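Local coordinates for protein cytidine deaminase (Mycobacterium tuberculosis, PDB 4WIG) that catalyses the zinc-dependent hydrolytic deamination of cytidine and 2'-deoxycytidine to uridine and 2'-deoxyuridine, probably as part of pyrimidine salvage, at residues C92-V95 / L96-H99. The protein carries 1 engineered substitution. Residues are numbered along the deposited sequence; the frame is centred on the assembly and turned at random.
Sequences CRQV and LLEH. With ZN (zinc ion), chain C.
L96 N reaches back one helical turn to C92 O at 2.8 Å in a nearly straight bond (N-H...O 167°), and L97 N to R93 O follows at 3.1 Å. The last turn then tightens: E98 N divides weakly between Q94 O and V95 O, and H99 N turns to L96 O. In its place H99 ND1 donates to V95 O at 3.1 Å, CG lying beside the backbone N (chi1 -60°). The imidazole also meets the rings of H66 and, edge-to-face, Y21 of the second subunit. A water donates to Q94 O at 2.8 Å and accepts from Q94 NE2; the amide, donor and acceptor at once, also serves F123 O and, through OE1, G90 N of the third subunit. R93's several N-H groups suit carbonyls: P88 and L118, and P120 and D121 of the third subunit. E98's carboxylate accepts from Y21 OH, Y24 OH and V49 N of the second subunit. C92 SG, a soft thiolate ligand, binds zinc at 2.3 Å with C56, C89 and a water, near E58, by similarity the proton donor. Helix 90-100 is the crossover of a beta-alpha-beta unit between strands 73-80 and 105-106: branched, apolar L96 packs on L73 and L76 of the sheet, and V95 on V62 of helix 57-67.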
ATOM      1  N   CYS A  92      -5.656   2.044   8.077  1.00  8.97           N
ATOM      2  CA  CYS A  92      -6.708   3.048   8.143  1.00  9.02           C
ATOM      3  C   CYS A  92      -6.691   3.857   9.440  1.00  9.19           C
ATOM      4  O   CYS A  92      -6.960   5.061   9.415  1.00  9.20           O
ATOM      5  CB  CYS A  92      -8.069   2.386   7.921  1.00  9.06           C
ATOM      6  SG  CYS A  92      -8.300   1.864   6.222  1.00  9.20           S
ATOM      7  N   ARG A  93      -6.339   3.232  10.560  1.00  9.21           N
ATOM      8  CA  ARG A  93      -6.175   3.998  11.803  1.00  9.21           C
ATOM      9  C   ARG A  93      -5.097   5.081  11.629  1.00  9.15           C
ATOM     10  O   ARG A  93      -5.296   6.221  12.036  1.00  9.02           O
ATOM     11  CB  ARG A  93      -5.872   3.082  12.987  1.00  9.49           C
ATOM     12  CG  ARG A  93      -7.071   2.231  13.373  1.00  9.48           C
ATOM     13  CD  ARG A  93      -6.826   1.332  14.579  1.00  9.93           C
ATOM     14  NE  ARG A  93      -7.806   0.251  14.597  1.00 10.07           N
ATOM     15  CZ  ARG A  93      -8.016  -0.592  15.608  1.00 10.47           C
ATOM     16  NH1 ARG A  93      -7.332  -0.500  16.732  1.00 10.54           N
ATOM     17  NH2 ARG A  93      -8.928  -1.536  15.477  1.00 10.65           N
ATOM     18  N   GLN A  94      -3.993   4.739  10.963  1.00  8.96           N
ATOM     19  CA  GLN A  94      -2.914   5.715  10.747  1.00  8.84           C
ATOM     20  C   GLN A  94      -3.372   6.807   9.783  1.00  8.74           C
ATOM     21  O   GLN A  94      -3.179   7.991  10.057  1.00  8.56           O
ATOM     22  CB  GLN A  94      -1.631   5.047  10.229  1.00  8.86           C
ATOM     23  CG  GLN A  94      -0.413   5.970  10.255  1.00  8.82           C
ATOM     24  CD  GLN A  94       0.217   6.133  11.638  1.00  8.79           C
ATOM     25  OE1 GLN A  94       0.453   5.152  12.357  1.00  8.80           O
ATOM     26  NE2 GLN A  94       0.523   7.371  12.002  1.00  8.63           N
ATOM     27  N   VAL A  95      -4.004   6.414   8.674  1.00  8.83           N
ATOM     28  CA  VAL A  95      -4.488   7.381   7.700  1.00  9.16           C
ATOM     29  C   VAL A  95      -5.511   8.341   8.334  1.00  9.45           C
ATOM     30  O   VAL A  95      -5.406   9.556   8.173  1.00  9.50           O
ATOM     31  CB  VAL A  95      -5.067   6.691   6.437  1.00  9.55           C
ATOM     32  CG1 VAL A  95      -5.727   7.707   5.514  1.00  9.72           C
ATOM     33  CG2 VAL A  95      -3.968   5.951   5.681  1.00  9.61           C
ATOM     34  N   LEU A  96      -6.483   7.801   9.068  1.00  9.42           N
ATOM     35  CA  LEU A  96      -7.522   8.640   9.690  1.00  9.37           C
ATOM     36  C   LEU A  96      -6.921   9.609  10.729  1.00  9.74           C
ATOM     37  O   LEU A  96      -7.380  10.752  10.873  1.00  9.62           O
ATOM     38  CB  LEU A  96      -8.602   7.770  10.330  1.00  9.13           C
ATOM     39  CG  LEU A  96      -9.544   7.020   9.370  1.00  8.72           C
ATOM     40  CD1 LEU A  96     -10.408   6.008  10.124  1.00  8.75           C
ATOM     41  CD2 LEU A  96     -10.391   8.015   8.614  1.00  8.59           C
ATOM     42  N   LEU A  97      -5.879   9.166  11.428  1.00 10.08           N
ATOM     43  CA  LEU A  97      -5.231   9.995  12.445  1.00 10.29           C
ATOM     44  C   LEU A  97      -4.668  11.295  11.869  1.00 10.29           C
ATOM     45  O   LEU A  97      -4.708  12.348  12.515  1.00  9.72           O
ATOM     46  CB  LEU A  97      -4.118   9.207  13.141  1.00 10.49           C
ATOM     47  CG  LEU A  97      -3.545   9.865  14.396  1.00 10.84           C
ATOM     48  CD1 LEU A  97      -4.505   9.707  15.566  1.00 10.96           C
ATOM     49  CD2 LEU A  97      -2.183   9.285  14.719  1.00 10.94           C
ATOM     50  N   GLU A  98      -4.153  11.206  10.644  1.00 10.56           N
ATOM     51  CA  GLU A  98      -3.614  12.357   9.923  1.00 10.88           C
ATOM     52  C   GLU A  98      -4.668  13.442   9.717  1.00 10.86           C
ATOM     53  O   GLU A  98      -4.337  14.631   9.631  1.00 10.83           O
ATOM     54  CB  GLU A  98      -3.097  11.888   8.561  1.00 11.46           C
ATOM     55  CG  GLU A  98      -2.333  12.912   7.751  1.00 11.92           C
ATOM     56  CD  GLU A  98      -0.891  13.079   8.201  1.00 12.17           C
ATOM     57  OE1 GLU A  98      -0.410  14.224   8.168  1.00 13.10           O
ATOM     58  OE2 GLU A  98      -0.240  12.081   8.586  1.00 12.74           O
ATOM     59  N   HIS A  99      -5.932  13.028   9.610  1.00 10.62           N
ATOM     60  CA  HIS A  99      -7.011  13.928   9.212  1.00 10.75           C
ATOM     61  C   HIS A  99      -8.032  14.245  10.290  1.00 10.75           C
ATOM     62  O   HIS A  99      -8.827  15.162  10.125  1.00 10.87           O
ATOM     63  CB  HIS A  99      -7.658  13.360   7.964  1.00 10.73           C
ATOM     64  CG  HIS A  99      -6.679  13.251   6.844  1.00 10.55           C
ATOM     65  ND1 HIS A  99      -6.064  12.069   6.490  1.00 10.85           N
ATOM     66  CD2 HIS A  99      -6.092  14.217   6.107  1.00 10.47           C
ATOM     67  CE1 HIS A  99      -5.179  12.310   5.539  1.00 10.25           C
ATOM     68  NE2 HIS A  99      -5.187  13.602   5.281  1.00 10.88           N
TER
HETATM   69 ZN    ZN C 201      -8.312  -0.405   6.256  1.00  9.31          ZN
HETATM   70  O   HOH W   1      -0.890   9.545  10.683  1.00 11.25           O
HETATM   71  O   HOH W   2      -9.899  -0.895   7.239  1.00 11.45           O